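Local coordinates for protein lipase C (Serratia marcescens, PDB 5NEN) that probably serves as the membrane fusion protein of a type I secretion system, linking the inner-membrane transporter to the outer-membrane exit duct for lipase export, at residues A94-L99 with T246-T251; V109-I114 with L130-F135. All coordinates share one frame; numbering follows the deposited sequence.

Contact 1. Residues A94-L99 with T246-T251; sequences ATEGRL and TQLAQT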
loop_
_atom_site.group_PDB
_atom_site.type_symbol
_atom_site.label_atom_id
_atom_site.label_comp_id
_atom_site.label_asym_id
_atom_site.label_seq_id
_atom_site.Cartn_x
_atom_site.Cartn_y
_atom_site.Cartn_z
ATOM N N ALA A 94 3.774 5.937 -16.146
ATOM C CA ALA A 94 2.585 6.138 -15.342
ATOM C C ALA A 94 2.941 5.923 -13.881
ATOM O O ALA A 94 2.771 6.819 -13.024
ATOM C CB ALA A 94 1.480 5.178 -15.770
ATOM N N THR A 95 3.526 4.764 -13.614
ATOM C CA THR A 95 3.867 4.421 -12.245
ATOM C C THR A 95 4.737 5.436 -11.532
ATOM O O THR A 95 4.525 5.765 -10.370
ATOM C CB THR A 95 4.551 3.093 -12.243
ATOM O OG1 THR A 95 3.546 2.111 -12.523
ATOM C CG2 THR A 95 5.210 2.795 -10.880
ATOM N N GLU A 96 5.685 5.963 -12.273
ATOM C CA GLU A 96 6.643 6.917 -11.779
ATOM C C GLU A 96 5.949 8.236 -11.441
ATOM O O GLU A 96 6.303 8.904 -10.468
ATOM C CB GLU A 96 7.720 7.116 -12.829
ATOM C CG GLU A 96 8.925 7.780 -12.325
ATOM C CD GLU A 96 9.957 7.937 -13.404
ATOM O OE1 GLU A 96 9.710 8.688 -14.377
ATOM O OE2 GLU A 96 10.995 7.257 -13.309
ATOM N N GLY A 97 4.967 8.615 -12.255
ATOM C CA GLY A 97 4.200 9.815 -11.957
ATOM C C GLY A 97 3.524 9.604 -10.615
ATOM O O GLY A 97 3.507 10.509 -9.734
ATOM N N ARG A 98 2.997 8.391 -10.426
ATOM C CA ARG A 98 2.302 8.113 -9.163
ATOM C C ARG A 98 3.260 8.166 -7.989
ATOM O O ARG A 98 2.997 8.852 -7.004
ATOM C CB ARG A 98 1.581 6.765 -9.180
ATOM C CG ARG A 98 1.195 6.275 -7.801
ATOM C CD ARG A 98 0.330 5.010 -7.884
ATOM N NE ARG A 98 1.111 3.791 -8.124
ATOM C CZ ARG A 98 1.818 3.154 -7.196
ATOM N NH1 ARG A 98 1.892 3.621 -5.950
ATOM N NH2 ARG A 98 2.480 2.060 -7.520
ATOM N N LEU A 99 4.381 7.465 -8.089
ATOM C CA LEU A 99 5.297 7.425 -6.966
ATOM C C LEU A 99 5.814 8.819 -6.610
ATOM O O LEU A 99 5.853 9.150 -5.449
ATOM C CB LEU A 99 6.460 6.480 -7.251
ATOM C CG LEU A 99 5.913 5.056 -7.204
ATOM C CD1 LEU A 99 6.989 4.019 -7.387
ATOM C CD2 LEU A 99 5.202 4.843 -5.897
ATOM N N THR A 246 11.895 3.520 -2.054
ATOM C CA THR A 246 12.450 2.309 -2.645
ATOM C C THR A 246 11.837 2.008 -3.984
ATOM O O THR A 246 12.528 1.952 -4.994
ATOM C CB THR A 246 12.235 1.084 -1.745
ATOM O OG1 THR A 246 12.831 1.323 -0.462
ATOM C CG2 THR A 246 12.878 -0.135 -2.372
ATOM N N GLN A 247 10.517 1.894 -3.987
ATOM C CA GLN A 247 9.760 1.549 -5.169
ATOM C C GLN A 247 10.083 2.524 -6.292
ATOM O O GLN A 247 10.271 2.109 -7.440
ATOM C CB GLN A 247 8.278 1.594 -4.850
ATOM C CG GLN A 247 7.843 0.717 -3.690
ATOM C CD GLN A 247 6.486 0.105 -3.926
ATOM O OE1 GLN A 247 5.997 0.043 -5.069
ATOM N NE2 GLN A 247 5.850 -0.332 -2.849
ATOM N N LEU A 248 10.167 3.816 -5.957
ATOM C CA LEU A 248 10.539 4.817 -6.948
ATOM C C LEU A 248 11.926 4.484 -7.512
ATOM O O LEU A 248 12.180 4.637 -8.722
ATOM C CB LEU A 248 10.585 6.223 -6.379
ATOM C CG LEU A 248 11.030 7.247 -7.458
ATOM C CD1 LEU A 248 10.150 7.190 -8.680
ATOM C CD2 LEU A 248 11.167 8.693 -6.981
ATOM N N ALA A 249 12.848 4.097 -6.631
ATOM C CA ALA A 249 14.181 3.787 -7.119
ATOM C C ALA A 249 14.079 2.665 -8.153
ATOM O O ALA A 249 14.736 2.708 -9.214
ATOM C CB ALA A 249 15.096 3.398 -5.987
ATOM N N GLN A 250 13.223 1.688 -7.846
ATOM C CA GLN A 250 13.020 0.548 -8.729
ATOM C C GLN A 250 12.512 1.001 -10.087
ATOM O O GLN A 250 13.027 0.633 -11.159
ATOM C CB GLN A 250 12.029 -0.432 -8.131
ATOM C CG GLN A 250 12.070 -1.758 -8.815
ATOM C CD GLN A 250 13.501 -2.169 -9.142
ATOM O OE1 GLN A 250 14.309 -2.383 -8.241
ATOM N NE2 GLN A 250 13.809 -2.309 -10.429
ATOM N N THR A 251 11.499 1.836 -10.024
ATOM C CA THR A 251 10.930 2.366 -11.233
ATOM C C THR A 251 11.960 3.142 -12.035
ATOM O O THR A 251 11.997 3.010 -13.234
ATOM C CB THR A 251 9.738 3.219 -10.904
ATOM O OG1 THR A 251 8.630 2.343 -10.644
ATOM C CG2 THR A 251 9.392 4.134 -12.074
#
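Leu99 CD1 reaches across to the backbone of the facing helix, 3.5 Å from Leu248 N and 3.6 Å from Gln247 C, and also meets the CB of Gln247. With chi1 at -72°, CG of Leu99 lies beside its own backbone N, and from there the branch is directed at the other helix. Lower on the same side chain, Leu99 CB faces Leu248 CD1 at 4.0 Å, so the CD1 branch of Leu248 rests against the root of the Leu99 side chain. The segments 94-99 and 246-251 run nearly antiparallel at 152°, their axes 9.7 Å apart, as expected of the AprE-like long alpha-helical hairpin of membrane fusion proteins, here joining helix 76-103 to helix 195-270. Polar residues take part through their carbon atoms. The methyl CG2 of Thr251 lies 3.5 Å from Glu96 CB and follows the extended glutamate chain outward past CG, while Leu248 CD1 touches that CG from the Leu99 side. The other branch of Thr251, OG1, faces the methyl of Thr95 (CG2 to OG1, 3.5 Å). Thr95 OG1 makes a weak hydrogen bond to Thr91 O within its own helix.

Contact 2. Residues V109-I114 with L130-F135; sequences VTFSPI and LQTQLF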
loop_
_atom_site.group_PDB
_atom_site.type_symbol
_atom_site.label_atom_id
_atom_site.label_comp_id
_atom_site.label_asym_id
_atom_site.label_seq_id
_atom_site.Cartn_x
_atom_site.Cartn_y
_atom_site.Cartn_z
ATOM N N VAL A 109 -2.019 13.388 -8.691
ATOM C CA VAL A 109 -0.962 12.824 -9.533
ATOM C C VAL A 109 -0.860 13.623 -10.843
ATOM O O VAL A 109 -1.872 14.044 -11.415
ATOM C CB VAL A 109 -1.215 11.319 -9.816
ATOM C CG1 VAL A 109 -2.227 11.138 -10.924
ATOM C CG2 VAL A 109 0.063 10.611 -10.168
ATOM N N THR A 110 0.366 13.887 -11.283
ATOM C CA THR A 110 0.584 14.606 -12.537
ATOM C C THR A 110 1.562 13.857 -13.442
ATOM O O THR A 110 2.738 13.688 -13.100
ATOM C CB THR A 110 1.104 16.025 -12.256
ATOM O OG1 THR A 110 0.095 16.735 -11.542
ATOM C CG2 THR A 110 1.466 16.788 -13.552
ATOM N N PHE A 111 1.068 13.423 -14.599
ATOM C CA PHE A 111 1.812 12.538 -15.490
ATOM C C PHE A 111 2.720 13.223 -16.511
ATOM O O PHE A 111 2.477 14.355 -16.920
ATOM C CB PHE A 111 0.832 11.667 -16.238
ATOM C CG PHE A 111 0.087 10.694 -15.373
ATOM C CD1 PHE A 111 0.697 9.529 -14.923
ATOM C CD2 PHE A 111 -1.227 10.950 -15.005
ATOM C CE1 PHE A 111 0.001 8.621 -14.115
ATOM C CE2 PHE A 111 -1.929 10.051 -14.216
ATOM C CZ PHE A 111 -1.313 8.887 -13.762
ATOM N N SER A 112 3.736 12.490 -16.956
ATOM C CA SER A 112 4.745 13.014 -17.870
ATOM C C SER A 112 4.102 13.509 -19.148
ATOM O O SER A 112 3.148 12.927 -19.641
ATOM C CB SER A 112 5.773 11.925 -18.188
ATOM O OG SER A 112 6.911 12.439 -18.846
ATOM N N PRO A 113 4.619 14.591 -19.696
ATOM C CA PRO A 113 4.025 15.098 -20.930
ATOM C C PRO A 113 4.113 14.082 -22.054
ATOM O O PRO A 113 3.250 14.105 -22.936
ATOM C CB PRO A 113 4.857 16.334 -21.243
ATOM C CG PRO A 113 5.348 16.786 -19.923
ATOM C CD PRO A 113 5.608 15.521 -19.127
ATOM N N ILE A 114 5.098 13.185 -22.020
ATOM C CA ILE A 114 5.143 12.158 -23.061
ATOM C C ILE A 114 3.861 11.373 -23.088
ATOM O O ILE A 114 3.243 11.207 -24.139
ATOM C CB ILE A 114 6.266 11.139 -22.882
ATOM C CG1 ILE A 114 7.609 11.821 -22.885
ATOM C CG2 ILE A 114 6.247 10.164 -24.028
ATOM C CD1 ILE A 114 8.282 11.723 -21.612
ATOM N N LEU A 130 -5.624 3.403 -14.315
ATOM C CA LEU A 130 -5.294 2.477 -13.223
ATOM C C LEU A 130 -4.388 3.124 -12.191
ATOM O O LEU A 130 -4.561 2.914 -11.004
ATOM C CB LEU A 130 -4.638 1.191 -13.755
ATOM C CG LEU A 130 -4.771 -0.053 -12.864
ATOM C CD1 LEU A 130 -4.666 -1.365 -13.637
ATOM C CD2 LEU A 130 -3.691 -0.021 -11.824
ATOM N N GLN A 131 -3.394 3.872 -12.658
ATOM C CA GLN A 131 -2.441 4.512 -11.768
ATOM C C GLN A 131 -3.151 5.585 -10.959
ATOM O O GLN A 131 -2.919 5.726 -9.763
ATOM C CB GLN A 131 -1.296 5.114 -12.561
ATOM C CG GLN A 131 -0.207 4.107 -12.873
ATOM C CD GLN A 131 0.207 3.262 -11.692
ATOM O OE1 GLN A 131 0.548 3.776 -10.622
ATOM N NE2 GLN A 131 0.224 1.953 -11.889
ATOM N N THR A 132 -4.021 6.348 -11.607
ATOM C CA THR A 132 -4.787 7.356 -10.883
ATOM C C THR A 132 -5.664 6.704 -9.816
ATOM O O THR A 132 -5.803 7.218 -8.698
ATOM C CB THR A 132 -5.667 8.170 -11.804
ATOM O OG1 THR A 132 -4.859 8.768 -12.829
ATOM C CG2 THR A 132 -6.318 9.252 -11.012
ATOM N N GLN A 133 -6.245 5.561 -10.174
ATOM C CA GLN A 133 -7.062 4.792 -9.254
ATOM C C GLN A 133 -6.190 4.417 -8.056
ATOM O O GLN A 133 -6.389 4.897 -6.941
ATOM C CB GLN A 133 -7.607 3.540 -9.958
ATOM C CG GLN A 133 -9.060 3.127 -9.671
ATOM C CD GLN A 133 -9.683 2.244 -10.782
ATOM O OE1 GLN A 133 -8.983 1.613 -11.572
ATOM N NE2 GLN A 133 -11.010 2.186 -10.809
ATOM N N LEU A 134 -5.145 3.655 -8.329
ATOM C CA LEU A 134 -4.255 3.127 -7.303
ATOM C C LEU A 134 -3.742 4.257 -6.409
ATOM O O LEU A 134 -3.581 4.067 -5.195
ATOM C CB LEU A 134 -3.098 2.359 -7.959
ATOM C CG LEU A 134 -2.015 1.716 -7.080
ATOM C CD1 LEU A 134 -2.524 1.020 -5.800
ATOM C CD2 LEU A 134 -1.252 0.729 -7.906
ATOM N N PHE A 135 -3.534 5.438 -6.988
ATOM C CA PHE A 135 -3.130 6.586 -6.182
ATOM C C PHE A 135 -4.253 6.989 -5.224
ATOM O O PHE A 135 -4.058 7.003 -4.013
ATOM C CB PHE A 135 -2.734 7.750 -7.068
ATOM C CG PHE A 135 -2.397 9.001 -6.311
ATOM C CD1 PHE A 135 -1.181 9.121 -5.651
ATOM C CD2 PHE A 135 -3.265 10.070 -6.289
ATOM C CE1 PHE A 135 -0.849 10.284 -4.968
ATOM C CE2 PHE A 135 -2.939 11.238 -5.614
ATOM C CZ PHE A 135 -1.737 11.339 -4.954
#
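Thr132 OG1 is the polar atom on which three groups converge: it is hydrogen-bonded to Ile128 O one turn back in its own helix, and across the contact it meets the ring of Phe111 and a methyl of Val109. The approach to Phe111 is at the ring edge and in its plane, 3.5 Å from CE2, so it is the rim of hydrogens, not the pi face, that meets the oxygen. Val109 CG1 lies farther off, 4.0 Å from the same OG1. With chi1 at -67°, the Phe111 ring is directed toward helix 122-190, where its CZ also comes to 4.0 Å from Gln131 CB. The ring and the Gln131 amide are turned 86° apart. The bent Gln131 chain carries that amide away from Phe111, and its OE1 probably accepts a hydrogen bond from Arg98 of helix 76-103.

Val109 lies between two aromatic rings, one of them in its own segment. Its CG2 sits 4.2 Å above the plane of the Phe111 ring, toward the rim, and its CB lies over one face of Phe135, likewise off centre; CB and Phe135 CD2 are 4.3 Å apart. The extended chain meets the long helix through Val109 and Phe111 and then leads away from it, with Ser112 at the N-cap position of the short helix 113-117. On another side of segment 130-135, Leu130, Gln133 and Leu134 pack against Gly155, Gln151 and Gly148 of the second subunit.

Chemically, the two segments meet by van der Waals packing, in which Val109 and Phe135 are buried and Phe111 stays partly open to solvent; the threonine hydroxyl makes its hydrogen bond to Ile128 O in its own helix.

From the N terminus, the chain passes through strand 43-46 into helix 76-103, which carries the first half of contact 1. It then turns back through the extended residues 109-112 and the short helix 113-117 before entering helix 122-190. Contact 2 closes this short loop of 15 intervening residues, fixing the connector on helix 122-190. The chain next runs out along helix 122-190 and returns along helix 195-270, where contact 1 closes the far larger loop of 146 residues, enclosing contact 2 within it, and pairs helices 76-103 and 195-270. The contacts, centres 11 Å apart, also touch: Gly97 O packs 3.5 Å from Val109 CG2, bringing helix 76-103 against the connector.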